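Local structure of fibrinogen-binding protein (Staphylococcus aureus subsp. aureus, 3T49) at residues Ala23-Ile34 / Ile63-Ile71. The protein probably inhibits complement by acting on C3b-containing convertases, as a secreted virulence factor of the staphylococcal complement inhibitor (SCIN) family. Residues are numbered along the deposited sequence; the frame is centred on the assembly and turned at random.
With SO4 (sulfate ion), chain F; SO4 (sulfate ion), chain G.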
loop_
_atom_site.group_PDB
_atom_site.type_symbol
_atom_site.label_atom_id
_atom_site.label_comp_id
_atom_site.label_asym_id
_atom_site.label_seq_id
_atom_site.Cartn_x
_atom_site.Cartn_y
_atom_site.Cartn_z
ATOM N N ALA A 23 -1.879 -5.726 -10.185
ATOM C CA ALA A 23 -1.588 -4.472 -10.860
ATOM C C ALA A 23 -0.816 -4.688 -12.144
ATOM O O ALA A 23 -0.749 -3.771 -12.952
ATOM C CB ALA A 23 -0.850 -3.538 -9.941
ATOM N N GLY A 24 -0.262 -5.875 -12.352
ATOM C CA GLY A 24 0.411 -6.163 -13.608
ATOM C C GLY A 24 -0.550 -6.117 -14.780
ATOM O O GLY A 24 -0.112 -5.967 -15.934
ATOM N N SER A 25 -1.854 -6.230 -14.519
ATOM C CA SER A 25 -2.865 -6.089 -15.567
ATOM C C SER A 25 -3.171 -4.638 -15.943
ATOM O O SER A 25 -3.913 -4.412 -16.914
ATOM C CB SER A 25 -4.178 -6.762 -15.119
ATOM O OG SER A 25 -4.037 -8.170 -15.019
ATOM N N LEU A 26 -2.624 -3.661 -15.222
ATOM C CA LEU A 26 -2.951 -2.247 -15.359
ATOM C C LEU A 26 -1.736 -1.416 -15.715
ATOM O O LEU A 26 -0.611 -1.933 -15.767
ATOM C CB LEU A 26 -3.494 -1.713 -14.019
ATOM C CG LEU A 26 -4.644 -2.526 -13.399
ATOM C CD1 LEU A 26 -5.033 -1.970 -12.044
ATOM C CD2 LEU A 26 -5.826 -2.544 -14.306
ATOM N N ASN A 27 -1.951 -0.106 -15.890
ATOM C CA ASN A 27 -0.867 0.851 -16.179
ATOM C C ASN A 27 0.208 0.716 -15.125
ATOM O O ASN A 27 -0.104 0.523 -13.958
ATOM C CB ASN A 27 -1.415 2.292 -16.149
ATOM C CG ASN A 27 -0.364 3.368 -16.507
ATOM O OD1 ASN A 27 0.459 3.807 -15.680
ATOM N ND2 ASN A 27 -0.437 3.839 -17.752
ATOM N N PRO A 28 1.489 0.877 -15.504
ATOM C CA PRO A 28 2.584 0.797 -14.517
ATOM C C PRO A 28 2.457 1.691 -13.285
ATOM O O PRO A 28 3.085 1.395 -12.265
ATOM C CB PRO A 28 3.804 1.200 -15.343
ATOM C CG PRO A 28 3.480 0.797 -16.721
ATOM C CD PRO A 28 2.004 1.049 -16.877
ATOM N N TYR A 29 1.666 2.758 -13.339
ATOM C CA TYR A 29 1.423 3.604 -12.183
ATOM C C TYR A 29 1.055 2.784 -10.953
ATOM O O TYR A 29 1.509 3.095 -9.851
ATOM C CB TYR A 29 0.305 4.629 -12.493
ATOM C CG TYR A 29 -0.179 5.350 -11.267
ATOM C CD1 TYR A 29 0.484 6.464 -10.782
ATOM C CD2 TYR A 29 -1.314 4.905 -10.582
ATOM C CE1 TYR A 29 0.060 7.105 -9.647
ATOM C CE2 TYR A 29 -1.734 5.524 -9.443
ATOM C CZ TYR A 29 -1.057 6.642 -8.978
ATOM O OH TYR A 29 -1.473 7.278 -7.826
ATOM N N TYR A 30 0.183 1.786 -11.120
ATOM C CA TYR A 30 -0.380 1.130 -9.962
ATOM C C TYR A 30 0.688 0.371 -9.178
ATOM O O TYR A 30 0.837 0.564 -7.970
ATOM C CB TYR A 30 -1.603 0.262 -10.367
ATOM C CG TYR A 30 -2.680 1.160 -10.900
ATOM C CD1 TYR A 30 -3.504 1.866 -10.022
ATOM C CD2 TYR A 30 -2.808 1.377 -12.257
ATOM C CE1 TYR A 30 -4.442 2.746 -10.512
ATOM C CE2 TYR A 30 -3.766 2.272 -12.761
ATOM C CZ TYR A 30 -4.549 2.934 -11.864
ATOM O OH TYR A 30 -5.477 3.840 -12.336
ATOM N N LYS A 31 1.455 -0.453 -9.861
ATOM C CA LYS A 31 2.523 -1.178 -9.179
ATOM C C LYS A 31 3.572 -0.244 -8.588
ATOM O O LYS A 31 4.046 -0.463 -7.473
ATOM C CB LYS A 31 3.158 -2.184 -10.120
ATOM C CG LYS A 31 4.110 -3.123 -9.369
ATOM C CD LYS A 31 4.639 -4.229 -10.254
ATOM C CE LYS A 31 5.850 -4.875 -9.590
ATOM N NZ LYS A 31 7.093 -4.020 -9.776
ATOM N N ARG A 32 3.957 0.801 -9.303
ATOM C CA ARG A 32 4.990 1.662 -8.741
ATOM C C ARG A 32 4.496 2.445 -7.533
ATOM O O ARG A 32 5.284 2.707 -6.628
ATOM C CB ARG A 32 5.700 2.536 -9.789
ATOM C CG ARG A 32 4.911 3.687 -10.321
ATOM C CD ARG A 32 5.817 4.740 -11.047
ATOM N NE ARG A 32 4.943 5.685 -11.740
ATOM C CZ ARG A 32 4.493 5.527 -12.979
ATOM N NH1 ARG A 32 4.831 4.497 -13.719
ATOM N NH2 ARG A 32 3.669 6.438 -13.471
ATOM N N THR A 33 3.193 2.734 -7.457
ATOM C CA THR A 33 2.634 3.367 -6.276
ATOM C C THR A 33 2.629 2.392 -5.081
ATOM O O THR A 33 2.970 2.762 -3.949
ATOM C CB THR A 33 1.237 3.949 -6.581
ATOM O OG1 THR A 33 1.364 4.894 -7.650
ATOM C CG2 THR A 33 0.679 4.649 -5.359
ATOM N N ILE A 34 2.288 1.144 -5.353
ATOM C CA ILE A 34 2.390 0.140 -4.312
ATOM C C ILE A 34 3.838 0.006 -3.806
ATOM O O ILE A 34 4.092 0.015 -2.607
ATOM C CB ILE A 34 1.865 -1.198 -4.786
ATOM C CG1 ILE A 34 0.356 -1.127 -5.053
ATOM C CG2 ILE A 34 2.170 -2.262 -3.733
ATOM C CD1 ILE A 34 -0.163 -2.278 -5.875
ATOM N N ILE A 63 -4.685 3.205 -2.963
ATOM C CA ILE A 63 -4.296 2.488 -4.184
ATOM C C ILE A 63 -5.003 1.123 -4.272
ATOM O O ILE A 63 -5.391 0.696 -5.364
ATOM C CB ILE A 63 -2.743 2.384 -4.334
ATOM C CG1 ILE A 63 -2.326 2.056 -5.783
ATOM C CG2 ILE A 63 -2.146 1.354 -3.357
ATOM C CD1 ILE A 63 -2.616 3.163 -6.777
ATOM N N TYR A 64 -5.226 0.439 -3.154
ATOM C CA TYR A 64 -5.951 -0.821 -3.185
ATOM C C TYR A 64 -7.383 -0.586 -3.644
ATOM O O TYR A 64 -7.924 -1.376 -4.411
ATOM C CB TYR A 64 -5.964 -1.483 -1.801
ATOM C CG TYR A 64 -4.628 -1.954 -1.275
ATOM C CD1 TYR A 64 -3.483 -2.009 -2.063
ATOM C CD2 TYR A 64 -4.524 -2.363 0.042
ATOM C CE1 TYR A 64 -2.278 -2.450 -1.539
ATOM C CE2 TYR A 64 -3.333 -2.814 0.566
ATOM C CZ TYR A 64 -2.208 -2.849 -0.219
ATOM O OH TYR A 64 -1.005 -3.292 0.308
ATOM N N LYS A 65 -8.042 0.465 -3.155
ATOM C CA LYS A 65 -9.417 0.791 -3.565
ATOM C C LYS A 65 -9.450 1.113 -5.051
ATOM O O LYS A 65 -10.381 0.668 -5.752
ATOM C CB LYS A 65 -9.951 1.957 -2.735
ATOM C CG LYS A 65 -11.418 2.243 -3.039
ATOM C CD LYS A 65 -11.983 3.268 -2.046
ATOM C CE LYS A 65 -13.513 3.362 -2.207
ATOM N NZ LYS A 65 -14.139 4.389 -1.338
ATOM N N GLU A 66 -8.488 1.891 -5.542
ATOM C CA GLU A 66 -8.423 2.228 -6.970
ATOM C C GLU A 66 -8.298 0.970 -7.827
ATOM O O GLU A 66 -8.987 0.831 -8.856
ATOM C CB GLU A 66 -7.294 3.212 -7.279
ATOM C CG GLU A 66 -7.640 4.601 -6.816
ATOM C CD GLU A 66 -6.486 5.547 -6.678
ATOM O OE1 GLU A 66 -5.336 5.106 -6.602
ATOM O OE2 GLU A 66 -6.745 6.770 -6.564
ATOM N N ILE A 67 -7.435 0.057 -7.414
ATOM C CA ILE A 67 -7.216 -1.169 -8.161
ATOM C C ILE A 67 -8.466 -2.025 -8.124
ATOM O O ILE A 67 -8.909 -2.525 -9.178
ATOM C CB ILE A 67 -5.995 -1.912 -7.619
ATOM C CG1 ILE A 67 -4.718 -1.141 -7.980
ATOM C CG2 ILE A 67 -5.950 -3.321 -8.165
ATOM C CD1 ILE A 67 -3.496 -1.629 -7.217
ATOM N N ASP A 68 -9.079 -2.188 -6.964
ATOM C CA ASP A 68 -10.316 -2.937 -6.857
ATOM C C ASP A 68 -11.403 -2.346 -7.773
ATOM O O ASP A 68 -12.115 -3.082 -8.468
ATOM C CB ASP A 68 -10.861 -2.937 -5.423
ATOM C CG ASP A 68 -10.094 -3.827 -4.481
ATOM O OD1 ASP A 68 -9.330 -4.675 -4.932
ATOM O OD2 ASP A 68 -10.329 -3.704 -3.232
ATOM N N GLU A 69 -11.537 -1.035 -7.795
ATOM C CA GLU A 69 -12.602 -0.416 -8.569
ATOM C C GLU A 69 -12.364 -0.563 -10.058
ATOM O O GLU A 69 -13.327 -0.814 -10.793
ATOM C CB GLU A 69 -12.826 1.020 -8.111
ATOM C CG GLU A 69 -13.511 1.039 -6.726
ATOM C CD GLU A 69 -13.947 2.389 -6.242
ATOM O OE1 GLU A 69 -13.548 3.390 -6.848
ATOM O OE2 GLU A 69 -14.690 2.408 -5.237
ATOM N N ILE A 70 -11.128 -0.517 -10.528
ATOM C CA ILE A 70 -10.895 -0.727 -11.963
ATOM C C ILE A 70 -11.199 -2.180 -12.319
ATOM O O ILE A 70 -11.868 -2.480 -13.336
ATOM C CB ILE A 70 -9.462 -0.404 -12.365
ATOM C CG1 ILE A 70 -9.204 1.096 -12.287
ATOM C CG2 ILE A 70 -9.179 -0.847 -13.810
ATOM C CD1 ILE A 70 -7.707 1.442 -12.349
ATOM N N ILE A 71 -10.706 -3.108 -11.510
ATOM C CA ILE A 71 -10.809 -4.531 -11.830
ATOM C C ILE A 71 -12.258 -5.029 -11.685
ATOM O O ILE A 71 -12.692 -5.913 -12.440
ATOM C CB ILE A 71 -9.764 -5.301 -11.002
ATOM C CG1 ILE A 71 -8.375 -5.007 -11.592
ATOM C CG2 ILE A 71 -10.060 -6.810 -10.959
ATOM C CD1 ILE A 71 -7.228 -5.591 -10.832
HETATM S S SO4 F . 3.824 9.029 -10.531
HETATM O O1 SO4 F . 4.391 7.806 -9.968
HETATM O O2 SO4 F . 4.885 10.020 -10.671
HETATM O O3 SO4 F . 3.230 8.742 -11.829
HETATM O O4 SO4 F . 2.797 9.542 -9.631
HETATM S S SO4 G . 7.467 -5.490 -13.191
HETATM O O1 SO4 G . 7.683 -6.107 -11.886
HETATM O O2 SO4 G . 8.622 -5.749 -14.045
HETATM O O3 SO4 G . 6.273 -6.036 -13.830
HETATM O O4 SO4 G . 7.306 -4.054 -13.013
HETATM O O HOH W 1 -3.145 6.548 -5.666
#
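The carbonyl oxygen of Tyr29 is gripped twice by Thr33, whose backbone N and hydroxyl reach it from opposite faces of the carbonyl plane; Thr33 OG1 lies 2.8 Å from Tyr29 O. This bond satisfies the threonine hydroxyl within its own helix, while CB and the methyl CG2 pack on Ile63. Ile63 is a knob in a hole formed by Tyr29, Tyr30, Thr33 and Ile34. With CG1 anti to the backbone N (chi1 -162°), its CD1 touches both rings where they adjoin, 3.6 Å from Tyr30 CD1 and 3.7 Å from Tyr29 CE2. A branched chain suits the site: CG1 and CD1 go to Thr33 and the tyrosines, leaving CG2 to meet Ile34 CG1.

Tyr30 returns the arrangement, its ring fitting among Ile63, Glu66, Ile67 and Ile70, and Ile70 CD1 lies 3.5 Å from Tyr30 CZ. One face of this ring receives Leu26 CD1 near its rim; the opposite face has Tyr29 CD2 over its centre. Leu26 then meets Ile70 tip to tip, CD2 to CG2 at 3.8 Å. On the buried side, Ile34 CD1 touches Ile67 CD1 at 3.7 Å, both side chains being purely apolar.

Tyrosine suits position 29 because its ring can line the apolar hole while its hydroxyl reaches a water, 2.8 Å from Tyr29 OH, that bridges to Glu66 OE1 and so links the two segments; OE2 forms a salt bridge with Lys62. Asn27 is the N-cap of helix 28-47, its OD1 accepting from Tyr29 N at 2.8 Å.

Helices 28-47 and 50-72 thus pack as the antiparallel arms of a helical hairpin, their local axes at 153°. The turn leading into helix 28-47 also packs on the end of helix 50-72, and helix 16-22 lies against the hairpin, Tyr19 touching both Ile34 and Ile67, in an all-helical bundle.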